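Local coordinates for integral membrane indolylacetylinositol arabinosyltransferase EmbB (Mycolicibacterium smegmatis MC2 155, PDB 7BVC), which probably acts as a membrane-bound arabinosyltransferase that polymerises arabinose into the arabinan of cell-wall arabinogalactan, at residues R294-Y305 with F978-A987; E490-I498 with S1074-P1082. One frame throughout, in Å; residues are numbered along the deposited sequence.

Contact 1. Residues R294-Y305 with F978-A987; sequences RTAEHAGYMANY and FPCQQPMLHA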
# COMPACT_ATOMS: atom_id res chain seq x y z
N ARG B 294 -5.25 4.76 32.91
CA ARG B 294 -5.96 4.19 34.05
C ARG B 294 -5.12 3.20 34.85
O ARG B 294 -5.52 2.83 35.96
CB ARG B 294 -7.24 3.50 33.58
CG ARG B 294 -8.35 4.45 33.19
CD ARG B 294 -9.53 3.71 32.60
NE ARG B 294 -10.27 2.97 33.62
CZ ARG B 294 -11.25 2.11 33.35
NH1 ARG B 294 -11.59 1.87 32.09
NH2 ARG B 294 -11.87 1.48 34.34
N THR B 295 -3.97 2.77 34.33
CA THR B 295 -3.12 1.80 35.01
C THR B 295 -1.77 2.37 35.43
O THR B 295 -1.00 1.66 36.09
CB THR B 295 -2.88 0.58 34.11
OG1 THR B 295 -2.01 0.95 33.03
CG2 THR B 295 -4.19 0.08 33.53
N ALA B 296 -1.48 3.62 35.09
CA ALA B 296 -0.16 4.20 35.31
C ALA B 296 0.12 4.52 36.77
O ALA B 296 1.28 4.77 37.12
CB ALA B 296 0.02 5.46 34.47
N GLU B 297 -0.89 4.53 37.63
CA GLU B 297 -0.66 4.78 39.05
C GLU B 297 -0.41 3.50 39.83
O GLU B 297 0.39 3.50 40.77
CB GLU B 297 -1.83 5.54 39.66
CG GLU B 297 -1.53 6.12 41.03
CD GLU B 297 -2.77 6.62 41.74
OE1 GLU B 297 -3.88 6.20 41.36
OE2 GLU B 297 -2.63 7.43 42.68
N HIS B 298 -1.09 2.41 39.46
CA HIS B 298 -0.77 1.12 40.05
C HIS B 298 0.55 0.59 39.53
O HIS B 298 1.36 0.06 40.29
CB HIS B 298 -1.90 0.12 39.78
CG HIS B 298 -1.93 -1.03 40.74
ND1 HIS B 298 -1.74 -2.33 40.33
CD2 HIS B 298 -2.12 -1.07 42.08
CE1 HIS B 298 -1.82 -3.13 41.39
NE2 HIS B 298 -2.04 -2.39 42.45
N ALA B 299 0.80 0.74 38.22
CA ALA B 299 2.08 0.34 37.67
C ALA B 299 3.22 1.16 38.27
O ALA B 299 4.20 0.61 38.77
CB ALA B 299 2.07 0.47 36.14
N GLY B 300 3.09 2.48 38.23
CA GLY B 300 4.05 3.37 38.84
C GLY B 300 4.98 4.09 37.89
O GLY B 300 5.74 4.95 38.34
N TYR B 301 4.96 3.76 36.60
CA TYR B 301 5.91 4.40 35.70
C TYR B 301 5.36 4.78 34.33
O TYR B 301 6.17 5.09 33.44
CB TYR B 301 7.15 3.51 35.53
CG TYR B 301 6.94 2.24 34.74
CD1 TYR B 301 6.49 1.09 35.36
CD2 TYR B 301 7.23 2.19 33.39
CE1 TYR B 301 6.32 -0.08 34.65
CE2 TYR B 301 7.06 1.04 32.67
CZ TYR B 301 6.60 -0.09 33.30
OH TYR B 301 6.42 -1.25 32.58
N MET B 302 4.05 4.79 34.11
CA MET B 302 3.45 5.23 32.85
C MET B 302 3.96 4.38 31.68
O MET B 302 4.65 4.84 30.78
CB MET B 302 3.70 6.72 32.61
CG MET B 302 2.94 7.32 31.44
SD MET B 302 1.17 7.47 31.74
CE MET B 302 0.51 6.79 30.23
N ALA B 303 3.59 3.10 31.74
CA ALA B 303 4.06 2.13 30.76
C ALA B 303 3.26 2.23 29.47
O ALA B 303 2.18 2.83 29.40
CB ALA B 303 3.95 0.72 31.32
N ASN B 304 3.81 1.62 28.42
CA ASN B 304 3.06 1.34 27.20
C ASN B 304 2.36 0.01 27.41
O ASN B 304 3.01 -1.03 27.54
CB ASN B 304 3.97 1.31 25.98
CG ASN B 304 3.24 1.60 24.69
OD1 ASN B 304 2.51 0.76 24.18
ND2 ASN B 304 3.44 2.79 24.16
N TYR B 305 1.03 0.04 27.46
CA TYR B 305 0.28 -1.09 28.00
C TYR B 305 0.24 -2.26 27.03
O TYR B 305 0.36 -3.42 27.45
CB TYR B 305 -1.13 -0.63 28.37
CG TYR B 305 -1.93 -1.65 29.13
CD1 TYR B 305 -1.46 -2.20 30.32
CD2 TYR B 305 -3.18 -2.06 28.68
CE1 TYR B 305 -2.20 -3.13 31.01
CE2 TYR B 305 -3.92 -2.98 29.37
CZ TYR B 305 -3.43 -3.51 30.54
OH TYR B 305 -4.17 -4.44 31.23
N PHE B 978 -16.49 1.36 26.84
CA PHE B 978 -16.62 0.59 28.07
C PHE B 978 -15.85 1.29 29.18
O PHE B 978 -14.76 0.85 29.58
CB PHE B 978 -16.12 -0.84 27.88
CG PHE B 978 -16.89 -1.62 26.85
CD1 PHE B 978 -18.02 -2.33 27.19
CD2 PHE B 978 -16.47 -1.64 25.53
CE1 PHE B 978 -18.72 -3.04 26.25
CE2 PHE B 978 -17.17 -2.35 24.58
CZ PHE B 978 -18.30 -3.05 24.94
N PRO B 979 -16.38 2.39 29.71
CA PRO B 979 -15.68 3.14 30.76
C PRO B 979 -15.93 2.66 32.18
O PRO B 979 -15.45 3.31 33.12
CB PRO B 979 -16.25 4.56 30.57
CG PRO B 979 -17.65 4.31 30.16
CD PRO B 979 -17.65 3.05 29.33
N CYS B 980 -16.65 1.56 32.37
CA CYS B 980 -16.92 1.05 33.71
C CYS B 980 -16.21 -0.26 34.03
O CYS B 980 -16.03 -0.57 35.20
CB CYS B 980 -18.43 0.85 33.91
SG CYS B 980 -19.31 2.34 34.44
N GLN B 981 -15.81 -1.02 33.01
CA GLN B 981 -15.07 -2.25 33.26
C GLN B 981 -13.65 -1.93 33.71
O GLN B 981 -13.10 -0.88 33.39
CB GLN B 981 -15.05 -3.12 32.00
CG GLN B 981 -16.25 -2.94 31.10
CD GLN B 981 -17.56 -3.30 31.78
OE1 GLN B 981 -17.61 -4.21 32.59
NE2 GLN B 981 -18.62 -2.58 31.45
N GLN B 982 -13.07 -2.85 34.46
CA GLN B 982 -11.74 -2.58 35.00
C GLN B 982 -10.69 -3.28 34.15
O GLN B 982 -10.84 -4.46 33.83
CB GLN B 982 -11.64 -3.06 36.44
CG GLN B 982 -10.54 -2.37 37.23
CD GLN B 982 -10.01 -3.23 38.36
OE1 GLN B 982 -10.23 -4.44 38.38
NE2 GLN B 982 -9.31 -2.61 39.30
N PRO B 983 -9.61 -2.59 33.78
CA PRO B 983 -8.57 -3.23 32.96
C PRO B 983 -7.75 -4.22 33.76
O PRO B 983 -7.98 -4.44 34.95
CB PRO B 983 -7.72 -2.05 32.49
CG PRO B 983 -7.89 -1.03 33.55
CD PRO B 983 -9.30 -1.17 34.05
N MET B 984 -6.77 -4.83 33.11
CA MET B 984 -5.89 -5.82 33.72
C MET B 984 -4.65 -5.10 34.22
O MET B 984 -3.73 -4.80 33.44
CB MET B 984 -5.56 -6.93 32.73
CG MET B 984 -4.67 -8.02 33.27
SD MET B 984 -4.22 -9.20 31.99
CE MET B 984 -3.51 -8.12 30.76
N LEU B 985 -4.61 -4.80 35.52
CA LEU B 985 -3.53 -4.03 36.10
C LEU B 985 -2.25 -4.86 36.17
O LEU B 985 -2.26 -6.09 36.04
CB LEU B 985 -3.91 -3.54 37.49
CG LEU B 985 -5.13 -2.63 37.61
CD1 LEU B 985 -5.42 -2.32 39.07
CD2 LEU B 985 -4.92 -1.35 36.83
N HIS B 986 -1.13 -4.17 36.38
CA HIS B 986 0.16 -4.82 36.56
C HIS B 986 1.01 -3.97 37.48
O HIS B 986 0.91 -2.74 37.48
CB HIS B 986 0.87 -5.04 35.22
CG HIS B 986 1.52 -3.81 34.66
ND1 HIS B 986 0.87 -2.93 33.83
CD2 HIS B 986 2.78 -3.32 34.81
CE1 HIS B 986 1.68 -1.95 33.50
NE2 HIS B 986 2.85 -2.16 34.08
N ALA B 987 1.83 -4.63 38.28
CA ALA B 987 2.70 -3.94 39.23
C ALA B 987 3.88 -4.85 39.56
O ALA B 987 3.69 -6.05 39.79
CB ALA B 987 1.95 -3.56 40.50
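R294 reaches along the extended chain of 978-987 and grips the backbone carbonyl of Q981, while H986 at the far end of that chain fits against A299. The contact joins the short helix 296-299 and the loop after it, in the GT-C-type membrane part of the enzyme, to a segment of the EmbC C-terminal domain that ends in strand 986-987. R294 NH2 donates to Q981 O at 2.8 Å, the oxygen lying about 20° out of the guanidinium plane; NH1 adds only a weak bond to the same oxygen. P983 CD lies over one guanidinium face, offset toward its rim. D331 makes a long, weak ion pair with NH1.

Between the two ends the packing is mainly apolar. T295 CG2 meets both L985 CD2 (3.7 Å) and P983 CG (3.9 Å). The two L985 branches divide their work: CD2 sits on T295, whereas CD1 makes a CH-pi contact over the face of the H298 imidazole, 4.2 Å from its centroid. H298 CG lies opposite the backbone N (chi1 -158°), which carries the ring out beside L985 and A987.

H986 has its CB directed away from 294-305, yet with CG lodged between the backbone N and the carbonyl carbon (chi1 78°) its ring swings back to the helix. A303 CB lies at the imidazole edge, and the Y301 hydroxyl, hydrogen-bonded to the carbonyl of G310, approaches obliquely. H986 ND1 lies at the edge of the Y305 ring, 4.2 Å from CE1. The A299 methyl carbon comes within 3.4 Å of H986 NE2, and A299 CA makes a CA-H...O contact of 3.3 Å with H986 O.

Contact 2. Residues E490-I498 with S1074-P1082; sequences EATRIRTAI and SPGPLRIRP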
# COMPACT_ATOMS: atom_id res chain seq x y z
N GLU B 490 17.35 2.02 26.68
CA GLU B 490 16.90 0.64 26.50
C GLU B 490 15.53 0.59 25.83
O GLU B 490 15.31 -0.20 24.90
CB GLU B 490 16.85 -0.07 27.85
CG GLU B 490 16.38 -1.51 27.78
CD GLU B 490 17.39 -2.42 27.11
OE1 GLU B 490 16.98 -3.37 26.42
OE2 GLU B 490 18.61 -2.17 27.27
N ALA B 491 14.60 1.43 26.28
CA ALA B 491 13.26 1.43 25.69
C ALA B 491 13.29 1.92 24.25
O ALA B 491 12.53 1.42 23.40
CB ALA B 491 12.32 2.27 26.54
N THR B 492 14.15 2.90 23.95
CA THR B 492 14.29 3.34 22.56
C THR B 492 14.88 2.24 21.69
O THR B 492 14.44 2.05 20.55
CB THR B 492 15.17 4.58 22.49
OG1 THR B 492 14.63 5.60 23.35
CG2 THR B 492 15.22 5.11 21.07
N ARG B 493 15.85 1.49 22.21
CA ARG B 493 16.38 0.34 21.49
C ARG B 493 15.28 -0.67 21.18
O ARG B 493 15.19 -1.19 20.07
CB ARG B 493 17.50 -0.32 22.29
CG ARG B 493 18.04 -1.59 21.67
CD ARG B 493 18.91 -2.36 22.65
NE ARG B 493 18.12 -3.03 23.68
CZ ARG B 493 17.70 -4.29 23.60
NH1 ARG B 493 18.01 -5.02 22.54
NH2 ARG B 493 16.99 -4.82 24.58
N ILE B 494 14.43 -0.95 22.17
CA ILE B 494 13.33 -1.90 21.96
C ILE B 494 12.39 -1.39 20.88
O ILE B 494 12.07 -2.11 19.92
CB ILE B 494 12.58 -2.15 23.28
CG1 ILE B 494 13.51 -2.79 24.31
CG2 ILE B 494 11.38 -3.04 23.04
CD1 ILE B 494 12.84 -3.06 25.63
N ARG B 495 11.92 -0.15 21.02
CA ARG B 495 10.95 0.40 20.08
C ARG B 495 11.52 0.49 18.67
O ARG B 495 10.77 0.37 17.69
CB ARG B 495 10.48 1.77 20.54
CG ARG B 495 9.70 1.75 21.84
CD ARG B 495 9.52 3.16 22.38
NE ARG B 495 8.62 3.19 23.52
CZ ARG B 495 7.35 3.59 23.47
NH1 ARG B 495 6.83 3.99 22.32
NH2 ARG B 495 6.60 3.58 24.56
N THR B 496 12.83 0.72 18.54
CA THR B 496 13.43 0.79 17.21
C THR B 496 13.64 -0.60 16.62
O THR B 496 13.44 -0.80 15.42
CB THR B 496 14.76 1.54 17.29
OG1 THR B 496 14.55 2.80 17.93
CG2 THR B 496 15.31 1.78 15.89
N ALA B 497 14.02 -1.57 17.45
CA ALA B 497 14.27 -2.91 16.93
C ALA B 497 12.99 -3.64 16.59
O ALA B 497 13.00 -4.54 15.74
CB ALA B 497 15.08 -3.72 17.95
N ILE B 498 11.87 -3.28 17.21
CA ILE B 498 10.60 -3.98 17.02
C ILE B 498 9.59 -3.12 16.27
O ILE B 498 9.14 -3.48 15.18
CB ILE B 498 10.02 -4.48 18.37
CG1 ILE B 498 10.78 -5.70 18.86
CG2 ILE B 498 8.56 -4.82 18.22
CD1 ILE B 498 10.24 -6.24 20.15
N SER B 1074 23.18 -0.44 34.10
CA SER B 1074 22.33 -1.25 33.23
C SER B 1074 22.65 -2.72 33.43
O SER B 1074 23.77 -3.16 33.16
CB SER B 1074 22.51 -0.85 31.77
OG SER B 1074 21.69 -1.64 30.92
N PRO B 1075 21.69 -3.53 33.90
CA PRO B 1075 21.98 -4.94 34.17
C PRO B 1075 22.16 -5.80 32.93
O PRO B 1075 22.54 -6.97 33.06
CB PRO B 1075 20.75 -5.40 34.97
CG PRO B 1075 19.66 -4.50 34.49
CD PRO B 1075 20.30 -3.17 34.24
N GLY B 1076 21.92 -5.25 31.74
CA GLY B 1076 22.02 -6.02 30.53
C GLY B 1076 20.79 -5.84 29.66
O GLY B 1076 19.76 -5.33 30.10
N PRO B 1077 20.88 -6.26 28.40
CA PRO B 1077 19.75 -6.09 27.48
C PRO B 1077 18.59 -7.00 27.84
O PRO B 1077 18.71 -7.94 28.62
CB PRO B 1077 20.35 -6.46 26.12
CG PRO B 1077 21.45 -7.41 26.45
CD PRO B 1077 22.02 -6.93 27.76
N LEU B 1078 17.44 -6.69 27.25
CA LEU B 1078 16.25 -7.50 27.40
C LEU B 1078 16.19 -8.57 26.31
O LEU B 1078 16.84 -8.46 25.27
CB LEU B 1078 14.99 -6.63 27.34
CG LEU B 1078 14.42 -6.16 28.68
CD1 LEU B 1078 13.16 -5.34 28.47
CD2 LEU B 1078 14.13 -7.35 29.56
N ARG B 1079 15.40 -9.60 26.56
CA ARG B 1079 15.20 -10.68 25.60
C ARG B 1079 14.10 -10.25 24.64
O ARG B 1079 12.93 -10.14 25.02
CB ARG B 1079 14.84 -11.98 26.32
CG ARG B 1079 15.21 -13.23 25.54
CD ARG B 1079 14.06 -13.68 24.66
NE ARG B 1079 14.45 -14.76 23.76
CZ ARG B 1079 13.74 -15.13 22.70
NH1 ARG B 1079 14.17 -16.12 21.92
NH2 ARG B 1079 12.60 -14.51 22.41
N ILE B 1080 14.47 -10.02 23.38
CA ILE B 1080 13.57 -9.46 22.38
C ILE B 1080 13.28 -10.47 21.27
O ILE B 1080 12.13 -10.85 21.04
CB ILE B 1080 14.13 -8.15 21.80
CG1 ILE B 1080 13.95 -7.01 22.80
CG2 ILE B 1080 13.45 -7.79 20.49
CD1 ILE B 1080 14.37 -5.67 22.26
N ARG B 1081 14.31 -10.92 20.57
CA ARG B 1081 14.18 -11.80 19.41
C ARG B 1081 15.18 -12.93 19.52
O ARG B 1081 16.20 -12.81 20.20
CB ARG B 1081 14.40 -11.02 18.11
CG ARG B 1081 13.25 -10.11 17.72
CD ARG B 1081 13.54 -9.41 16.41
NE ARG B 1081 14.90 -8.88 16.37
CZ ARG B 1081 15.20 -7.59 16.19
NH1 ARG B 1081 14.23 -6.71 16.02
NH2 ARG B 1081 16.46 -7.20 16.17
N PRO B 1082 14.92 -14.06 18.84
CA PRO B 1082 15.87 -15.18 18.85
C PRO B 1082 17.08 -14.93 17.95
O PRO B 1082 17.10 -13.91 17.26
CB PRO B 1082 15.03 -16.35 18.32
CG PRO B 1082 14.02 -15.70 17.45
CD PRO B 1082 13.68 -14.40 18.11
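The R493 guanidinium has P1077 CB over one face, 4.0 Å above the plane and offset toward the rim, and L1078 CB in plane at its edge; I1080 CD1 approaches obliquely. The R1081 guanidinium instead turns its edge to A497 O, near its plane, where NH1 makes a weak bond of doubtful geometry to the A497 carbonyl. R493, with CG trans to the backbone N (chi1 175°) and a bend at chi3, folds back one helical turn into a salt bridge with E490 OE1, modelled too short for its length to be relied on. The same OE1 also accepts a weak bond from L1078 N (3.5 Å), while R213 forms a long, weak ion pair with E490 OE2.

I1080 carries most of the apolar packing. Its CD1 packs on I494 CG1 (3.6 Å), and its CG2 meets I498 CD1 at the same distance. The tip of the same I494 branch, CD1, touches L1078 CD1 (3.7 Å). The alternating L1078 and I1080 side chains thus lie along one side of helix 485-497: a non-regular segment near the C-terminus, after strand 1063-1068, is laid on this helix, joining the EmbC C-terminal domain to the GT-C-type part.

In the fold
Both contacts tie the GT-C family region to the EmbC C-terminal region, and their segments alternate along the chain: 294-305, 490-498, 978-987, then 1074-1082. Their centres lie 23 Å apart, contact 1 using helix 296-299 and strand 986-987, contact 2 helix 485-497 and the loop after strand 1063-1068. The two segments of the GT-C family region meet, with N304 ND2 packed 3.3 Å from R495 NH2, and both residues bind E313. N304 and E313 line the ethambutol pocket, which also takes W972 and W1012 from the C-terminal region. The two parts of the protein are therefore joined at separate places around a drug site that both help to build.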